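Local coordinates for protein aminotransferase (Streptomyces pactum, PDB 4ZM4) that belongs to the class-III aminotransferases, a pyridoxal-phosphate-dependent enzyme family, and binds its ligand in a pocket completed by the second subunit, at residues B[218-223]-B[253-258]; B[247-252]-B[274-279]. The protein carries 1 engineered substitution. All coordinates share one frame; numbering follows the deposited sequence.

Interaction 1: residues B[218-223]-B[253-258]. With P3B ((3E,4R,5R)-4,5-dihydroxy-3-{[(Z)-{3-hydroxy-2-methyl-5-[(phosphonooxy)methyl]pyridin-4(1H)-ylidene}methyl]imino}cyclohex-1-ene-1-carboxylic acid), chain H.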
loop_
_atom_site.group_PDB
_atom_site.type_symbol
_atom_site.label_atom_id
_atom_site.label_comp_id
_atom_site.label_asym_id
_atom_site.label_seq_id
_atom_site.Cartn_x
_atom_site.Cartn_y
_atom_site.Cartn_z
ATOM N N GLU B 218 -14.370 -1.187 13.737
ATOM C CA GLU B 218 -13.635 -0.076 14.340
ATOM C C GLU B 218 -14.063 -0.008 15.784
ATOM O O GLU B 218 -15.189 0.385 16.086
ATOM C CB GLU B 218 -13.950 1.267 13.668
ATOM C CG GLU B 218 -13.375 1.445 12.271
ATOM C CD GLU B 218 -13.628 2.836 11.728
ATOM O OE1 GLU B 218 -13.341 3.837 12.451
ATOM O OE2 GLU B 218 -14.120 2.954 10.581
ATOM N N PRO B 219 -13.162 -0.379 16.720
ATOM C CA PRO B 219 -13.644 -0.482 18.111
ATOM C C PRO B 219 -14.194 0.853 18.615
ATOM O O PRO B 219 -15.141 0.866 19.388
ATOM C CB PRO B 219 -12.404 -0.927 18.899
ATOM C CG PRO B 219 -11.420 -1.368 17.890
ATOM C CD PRO B 219 -11.727 -0.691 16.609
ATOM N N VAL B 220 -13.579 1.945 18.220
ATOM C CA VAL B 220 -14.223 3.258 18.273
ATOM C C VAL B 220 -14.457 3.653 16.823
ATOM O O VAL B 220 -13.531 3.629 16.018
ATOM C CB VAL B 220 -13.327 4.336 18.878
ATOM C CG1 VAL B 220 -13.995 5.701 18.773
ATOM C CG2 VAL B 220 -13.020 4.032 20.315
ATOM N N LEU B 221 -15.691 3.965 16.462
ATOM C CA LEU B 221 -15.999 4.371 15.094
ATOM C C LEU B 221 -15.435 5.773 14.897
ATOM O O LEU B 221 -15.979 6.730 15.452
ATOM C CB LEU B 221 -17.508 4.360 14.831
ATOM C CG LEU B 221 -17.964 4.979 13.487
ATOM C CD1 LEU B 221 -17.220 4.364 12.321
ATOM C CD2 LEU B 221 -19.462 4.838 13.275
ATOM N N ALA B 222 -14.368 5.904 14.106
ATOM C CA ALA B 222 -13.732 7.229 13.873
ATOM C C ALA B 222 -14.018 7.859 12.494
ATOM O O ALA B 222 -14.057 9.081 12.394
ATOM C CB ALA B 222 -12.253 7.138 14.103
ATOM N N ASN B 223 -14.285 7.051 11.456
ATOM C CA ASN B 223 -14.587 7.563 10.108
ATOM C C ASN B 223 -16.056 7.990 9.881
ATOM O O ASN B 223 -16.531 8.104 8.743
ATOM C CB ASN B 223 -14.231 6.508 9.050
ATOM C CG ASN B 223 -12.757 6.219 8.964
ATOM O OD1 ASN B 223 -11.993 6.942 8.312
ATOM N ND2 ASN B 223 -12.353 5.128 9.543
ATOM N N VAL B 253 -6.498 0.751 12.906
ATOM C CA VAL B 253 -5.678 1.586 12.026
ATOM C C VAL B 253 -5.641 2.998 12.571
ATOM O O VAL B 253 -4.582 3.604 12.629
ATOM C CB VAL B 253 -6.215 1.575 10.560
ATOM C CG1 VAL B 253 -5.795 2.825 9.786
ATOM C CG2 VAL B 253 -5.716 0.340 9.827
ATOM N N ILE B 254 -6.777 3.483 13.055
ATOM C CA ILE B 254 -6.846 4.789 13.675
ATOM C C ILE B 254 -6.650 4.720 15.200
ATOM O O ILE B 254 -5.837 5.483 15.746
ATOM C CB ILE B 254 -8.170 5.498 13.324
ATOM C CG1 ILE B 254 -8.079 6.038 11.892
ATOM C CG2 ILE B 254 -8.450 6.649 14.274
ATOM C CD1 ILE B 254 -9.403 6.573 11.382
ATOM N N THR B 255 -7.358 3.826 15.888
ATOM C CA THR B 255 -7.319 3.796 17.361
ATOM C C THR B 255 -6.007 3.256 17.988
ATOM O O THR B 255 -5.656 3.626 19.124
ATOM C CB THR B 255 -8.499 2.993 17.945
ATOM O OG1 THR B 255 -8.497 1.677 17.383
ATOM C CG2 THR B 255 -9.785 3.655 17.642
ATOM N N GLY B 256 -5.270 2.431 17.257
ATOM C CA GLY B 256 -4.014 1.871 17.790
ATOM C C GLY B 256 -2.951 2.911 18.087
ATOM O O GLY B 256 -2.701 3.803 17.291
ATOM N N PHE B 257 -2.370 2.821 19.267
ATOM C CA PHE B 257 -1.409 3.812 19.776
ATOM C C PHE B 257 -1.944 5.218 19.792
ATOM O O PHE B 257 -1.165 6.179 19.856
ATOM C CB PHE B 257 -0.104 3.796 18.993
ATOM C CG PHE B 257 0.367 2.421 18.632
ATOM C CD1 PHE B 257 0.972 1.604 19.572
ATOM C CD2 PHE B 257 0.180 1.935 17.350
ATOM C CE1 PHE B 257 1.376 0.336 19.228
ATOM C CE2 PHE B 257 0.608 0.669 17.004
ATOM C CZ PHE B 257 1.206 -0.126 17.940
ATOM N N ARG B 258 -3.260 5.373 19.832
ATOM C CA ARG B 258 -3.886 6.710 19.818
ATOM C C ARG B 258 -4.789 6.924 21.047
ATOM O O ARG B 258 -4.606 7.891 21.790
ATOM C CB ARG B 258 -4.665 6.855 18.502
ATOM C CG ARG B 258 -5.754 7.903 18.449
ATOM C CD ARG B 258 -5.225 9.311 18.423
ATOM N NE ARG B 258 -4.485 9.644 17.200
ATOM C CZ ARG B 258 -3.980 10.853 16.950
ATOM N NH1 ARG B 258 -4.185 11.864 17.801
ATOM N NH2 ARG B 258 -3.287 11.079 15.839
HETATM O OAH P3B H . -5.740 2.127 2.930
HETATM P PBA P3B H . -5.325 3.079 4.128
HETATM O OAI P3B H . -5.805 4.429 3.689
HETATM O OAC P3B H . -3.829 3.111 4.396
HETATM O OAQ P3B H . -6.261 2.472 5.374
HETATM C CAM P3B H . -7.641 2.021 5.179
HETATM C CAV P3B H . -8.277 2.160 6.389
HETATM C CAL P3B H . -8.472 1.008 7.137
HETATM N NAP P3B H . -9.071 1.128 8.384
HETATM C CAU P3B H . -9.448 2.354 8.881
HETATM C CAA P3B H . -10.067 2.462 10.098
HETATM C CAW P3B H . -9.294 3.447 8.150
HETATM O OAE P3B H . -9.689 4.620 8.694
HETATM C CAX P3B H . -8.677 3.426 6.898
HETATM C CAJ P3B H . -8.532 4.635 6.129
HETATM N NAO P3B H . -9.125 5.814 6.516
HETATM C CAT P3B H . -9.094 6.942 5.736
HETATM C CAK P3B H . -8.630 7.012 4.393
HETATM C CAS P3B H . -8.687 8.156 3.604
HETATM C CAR P3B H . -8.160 8.194 2.299
HETATM O OAD P3B H . -8.115 9.239 1.631
HETATM O OAB P3B H . -7.794 7.201 1.719
HETATM C CAN P3B H . -8.983 9.351 4.132
HETATM C CAY P3B H . -9.373 9.442 5.616
HETATM O OAF P3B H . -10.455 10.394 5.593
HETATM C CAZ P3B H . -9.750 8.078 6.325
HETATM O OAG P3B H . -9.698 8.062 7.799
#
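Ile254 meets Ala222 and Asn223 with its two branches. Its CG2, anti to the backbone N, touches Ala222 CB at 3.8 Å, while CD1, carried on the CG1 arm (chi1 -77°), ends 3.8 Å from Asn223 ND2 and also packs against P3B. Val220 CB rests on Thr255 CG2 at 3.8 Å, and Pro219 CD approaches Thr255 OG1 at 4.1 Å, a hydroxyl whose polar partner is Glu252. The two loops, each following a strand of the central sheet, meet through carbon surfaces, and the side-chain bonds of Asn223 and Glu218 lie within 218-223 or run to the ligand and Tyr150. Asn223 OD1 accepts from P3B OAG at 2.6 Å, and Asn223 ND2 donates to P3B OAE at 2.8 Å. From the other loop, Val253 sets CG1 over the face of the pyridine ring, with CB above the NAP-CAU edge and CG2 past the rim. Behind this first shell stands Glu218: its OE2, approached from 44° out of the carboxylate plane, takes a bond from Asn223 ND2 at 3.0 Å, and its OE1 receives Ala222 N at 2.8 Å on the syn side. Tyr150 N also donates to Glu218 OE2. Because ND2 points one proton at Glu218 and the other at P3B OAE, the amide's orientation is set: exchanging its N and O would set two oxygens against each other at Glu218 and lose the acceptor for P3B OAG.

Interaction 2: residues B[247-252]-B[274-279]; sequences MLVFDE and LTVLSR. Engineered in segment 274-279: Arg279 (natural residue Lys). With P3B ((3E,4R,5R)-4,5-dihydroxy-3-{[(Z)-{3-hydroxy-2-methyl-5-[(phosphonooxy)methyl]pyridin-4(1H)-ylidene}methyl]imino}cyclohex-1-ene-1-carboxylic acid), chain H.
Leu248, Phe250 and Glu252 bond alternately with Leu274 and Val276 along two neighbouring strands. Leu274 N donates to Leu248 O at 3.1 Å, Phe250 N to Leu274 O at 3.1 Å, and Val276 N to Phe250 O at 2.9 Å. The fourth bond, Glu252 N to Val276 O, is weak, its N-H...O angle only 129°. At this end Asp251 OD2 accepts from P3B NAP at 2.6 Å; CG anti to the backbone N (chi1 -174°) carries the carboxylate to the ring nitrogen, and His151 ND1 is a second partner of OD2. Beyond the last bridge, a water accepts from Ser278 N at 3.0 Å and lies 2.9 Å from Glu252 O, spanning the strands where they part. Strands 247-251 and 274-277 run parallel, their axes 17° apart, in the seven-stranded sheet of the fold-type I aminotransferases, joined by a beta-alpha-beta crossover through helix 263-267. The carboxylate of Glu252 reaches that helix, accepting from Ala264 N and Gln265 N, while OE1 also bonds Thr255 OG1. Val249, Asp251, Leu274 and Val276 share the sheet face covered by helix 123-138, where the Val249 and Val276 side chains cross, CG1 to CG2 at 4.2 Å; the bent Met247 chain lays CE on Leu274 CG at 3.8 Å. On the other face, Glu252 CG meets Thr275 CG2. The engineered Arg279 (Lys in the natural sequence) follows the strand; its NH1 donates to Tyr67 O.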
loop_
_atom_site.group_PDB
_atom_site.type_symbol
_atom_site.label_atom_id
_atom_site.label_comp_id
_atom_site.label_asym_id
_atom_site.label_seq_id
_atom_site.Cartn_x
_atom_site.Cartn_y
_atom_site.Cartn_z
ATOM N N MET B 247 -13.718 -15.265 14.038
ATOM C CA MET B 247 -12.586 -14.440 14.493
ATOM C C MET B 247 -13.075 -13.019 14.671
ATOM O O MET B 247 -13.820 -12.499 13.832
ATOM C CB MET B 247 -11.398 -14.531 13.522
ATOM C CG MET B 247 -10.862 -15.953 13.413
ATOM S SD MET B 247 -9.305 -16.100 12.515
ATOM C CE MET B 247 -8.128 -15.590 13.759
ATOM N N LEU B 248 -12.706 -12.403 15.782
ATOM C CA LEU B 248 -12.992 -10.995 16.009
ATOM C C LEU B 248 -11.774 -10.188 15.529
ATOM O O LEU B 248 -10.651 -10.427 15.994
ATOM C CB LEU B 248 -13.297 -10.713 17.491
ATOM C CG LEU B 248 -13.578 -9.246 17.896
ATOM C CD1 LEU B 248 -14.678 -8.607 17.073
ATOM C CD2 LEU B 248 -13.933 -9.168 19.371
ATOM N N VAL B 249 -12.014 -9.289 14.561
ATOM C CA VAL B 249 -10.978 -8.440 13.997
ATOM C C VAL B 249 -11.213 -6.987 14.409
ATOM O O VAL B 249 -12.165 -6.368 13.967
ATOM C CB VAL B 249 -10.920 -8.541 12.452
ATOM C CG1 VAL B 249 -9.699 -7.839 11.919
ATOM C CG2 VAL B 249 -10.870 -10.004 11.981
ATOM N N PHE B 250 -10.316 -6.436 15.222
ATOM C CA PHE B 250 -10.357 -5.010 15.520
ATOM C C PHE B 250 -9.511 -4.319 14.483
ATOM O O PHE B 250 -8.304 -4.564 14.363
ATOM C CB PHE B 250 -9.793 -4.679 16.922
ATOM C CG PHE B 250 -10.765 -4.878 18.055
ATOM C CD1 PHE B 250 -12.023 -5.410 17.861
ATOM C CD2 PHE B 250 -10.384 -4.572 19.346
ATOM C CE1 PHE B 250 -12.899 -5.616 18.929
ATOM C CE2 PHE B 250 -11.238 -4.785 20.421
ATOM C CZ PHE B 250 -12.506 -5.299 20.204
ATOM N N ASP B 251 -10.140 -3.430 13.734
ATOM C CA ASP B 251 -9.416 -2.489 12.872
ATOM C C ASP B 251 -9.000 -1.337 13.754
ATOM O O ASP B 251 -9.768 -0.430 13.987
ATOM C CB ASP B 251 -10.299 -2.018 11.700
ATOM C CG ASP B 251 -9.560 -1.165 10.711
ATOM O OD1 ASP B 251 -8.420 -0.748 10.990
ATOM O OD2 ASP B 251 -10.136 -0.895 9.622
ATOM N N GLU B 252 -7.749 -1.367 14.208
ATOM C CA GLU B 252 -7.190 -0.284 14.993
ATOM C C GLU B 252 -6.250 0.626 14.199
ATOM O O GLU B 252 -5.328 1.218 14.756
ATOM C CB GLU B 252 -6.496 -0.862 16.222
ATOM C CG GLU B 252 -7.454 -1.606 17.156
ATOM C CD GLU B 252 -7.293 -1.212 18.607
ATOM O OE1 GLU B 252 -7.145 0.001 18.867
ATOM O OE2 GLU B 252 -7.288 -2.118 19.477
ATOM N N LEU B 274 -7.635 -10.983 15.816
ATOM C CA LEU B 274 -6.686 -10.304 14.943
ATOM C C LEU B 274 -6.807 -8.773 15.135
ATOM O O LEU B 274 -7.873 -8.290 15.543
ATOM C CB LEU B 274 -6.955 -10.655 13.502
ATOM C CG LEU B 274 -6.726 -12.110 13.090
ATOM C CD1 LEU B 274 -7.243 -12.357 11.663
ATOM C CD2 LEU B 274 -5.236 -12.459 13.155
ATOM N N THR B 275 -5.705 -8.059 14.949
ATOM C CA THR B 275 -5.679 -6.611 15.112
ATOM C C THR B 275 -5.015 -6.038 13.896
ATOM O O THR B 275 -4.009 -6.578 13.459
ATOM C CB THR B 275 -4.886 -6.178 16.363
ATOM O OG1 THR B 275 -5.561 -6.636 17.560
ATOM C CG2 THR B 275 -4.744 -4.665 16.445
ATOM N N VAL B 276 -5.605 -5.023 13.289
ATOM C CA VAL B 276 -4.946 -4.320 12.190
ATOM C C VAL B 276 -4.413 -2.982 12.703
ATOM O O VAL B 276 -5.128 -2.237 13.411
ATOM C CB VAL B 276 -5.915 -4.036 11.015
ATOM C CG1 VAL B 276 -5.157 -3.480 9.812
ATOM C CG2 VAL B 276 -6.682 -5.291 10.621
ATOM N N LEU B 277 -3.177 -2.656 12.318
ATOM C CA LEU B 277 -2.493 -1.422 12.759
ATOM C C LEU B 277 -1.899 -0.663 11.601
ATOM O O LEU B 277 -1.531 -1.275 10.576
ATOM C CB LEU B 277 -1.380 -1.781 13.726
ATOM C CG LEU B 277 -1.760 -2.586 14.972
ATOM C CD1 LEU B 277 -0.489 -3.133 15.628
ATOM C CD2 LEU B 277 -2.552 -1.763 15.948
ATOM N N SER B 278 -1.789 0.657 11.751
ATOM C CA SER B 278 -1.114 1.536 10.783
ATOM C C SER B 278 -0.943 2.931 11.427
ATOM O O SER B 278 -0.918 3.048 12.637
ATOM C CB SER B 278 -1.900 1.619 9.480
ATOM O OG SER B 278 -1.212 2.323 8.471
ATOM N N ARG B 279 -0.800 3.976 10.637
ATOM C CA ARG B 279 -0.948 5.376 11.101
ATOM C C ARG B 279 0.067 5.797 12.144
ATOM O O ARG B 279 1.172 6.154 11.781
ATOM C CB ARG B 279 -2.362 5.662 11.596
ATOM C CG ARG B 279 -3.422 5.367 10.582
ATOM C CD ARG B 279 -3.558 6.414 9.505
ATOM N NE ARG B 279 -4.196 5.762 8.372
ATOM C CZ ARG B 279 -5.462 5.896 7.981
ATOM N NH1 ARG B 279 -6.335 6.705 8.590
ATOM N NH2 ARG B 279 -5.845 5.190 6.925
HETATM O OAH P3B H . -5.740 2.127 2.930
HETATM P PBA P3B H . -5.325 3.079 4.128
HETATM O OAI P3B H . -5.805 4.429 3.689
HETATM O OAC P3B H . -3.829 3.111 4.396
HETATM O OAQ P3B H . -6.261 2.472 5.374
HETATM C CAM P3B H . -7.641 2.021 5.179
HETATM C CAV P3B H . -8.277 2.160 6.389
HETATM C CAL P3B H . -8.472 1.008 7.137
HETATM N NAP P3B H . -9.071 1.128 8.384
HETATM C CAU P3B H . -9.448 2.354 8.881
HETATM C CAA P3B H . -10.067 2.462 10.098
HETATM C CAW P3B H . -9.294 3.447 8.150
HETATM O OAE P3B H . -9.689 4.620 8.694
HETATM C CAX P3B H . -8.677 3.426 6.898
HETATM C CAJ P3B H . -8.532 4.635 6.129
HETATM N NAO P3B H . -9.125 5.814 6.516
HETATM C CAT P3B H . -9.094 6.942 5.736
HETATM C CAK P3B H . -8.630 7.012 4.393
HETATM C CAS P3B H . -8.687 8.156 3.604
HETATM C CAR P3B H . -8.160 8.194 2.299
HETATM O OAD P3B H . -8.115 9.239 1.631
HETATM O OAB P3B H . -7.794 7.201 1.719
HETATM C CAN P3B H . -8.983 9.351 4.132
HETATM C CAY P3B H . -9.373 9.442 5.616
HETATM O OAF P3B H . -10.455 10.394 5.593
HETATM C CAZ P3B H . -9.750 8.078 6.325
HETATM O OAG P3B H . -9.698 8.062 7.799
HETATM O O HOH W 1 -2.454 1.607 14.484
#

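How the interactions relate
The segments of the two interactions alternate along the chain, and 247-252 runs directly into 253-258, so the centres lie only about 9 Å apart. Interaction 2 is a pair of central strands; interaction 1 joins the loops that follow strands 212-217 and 247-251. They abut where Pro219 CG packs on Phe250 CG at 3.6 Å and where Ile254 CG1 lies 3.8 Å from NH1 of the engineered Arg279. Asp251 OD1 also accepts from Val253 N, tying the residue that meets the ring nitrogen at the ring edge to the one over the ring face. P3B is therefore gripped at its ring nitrogen by interaction 2 and at two hydroxyls, OAE and OAG, by interaction 1, while Gly309 and Val310 of the second subunit add backbone bonds.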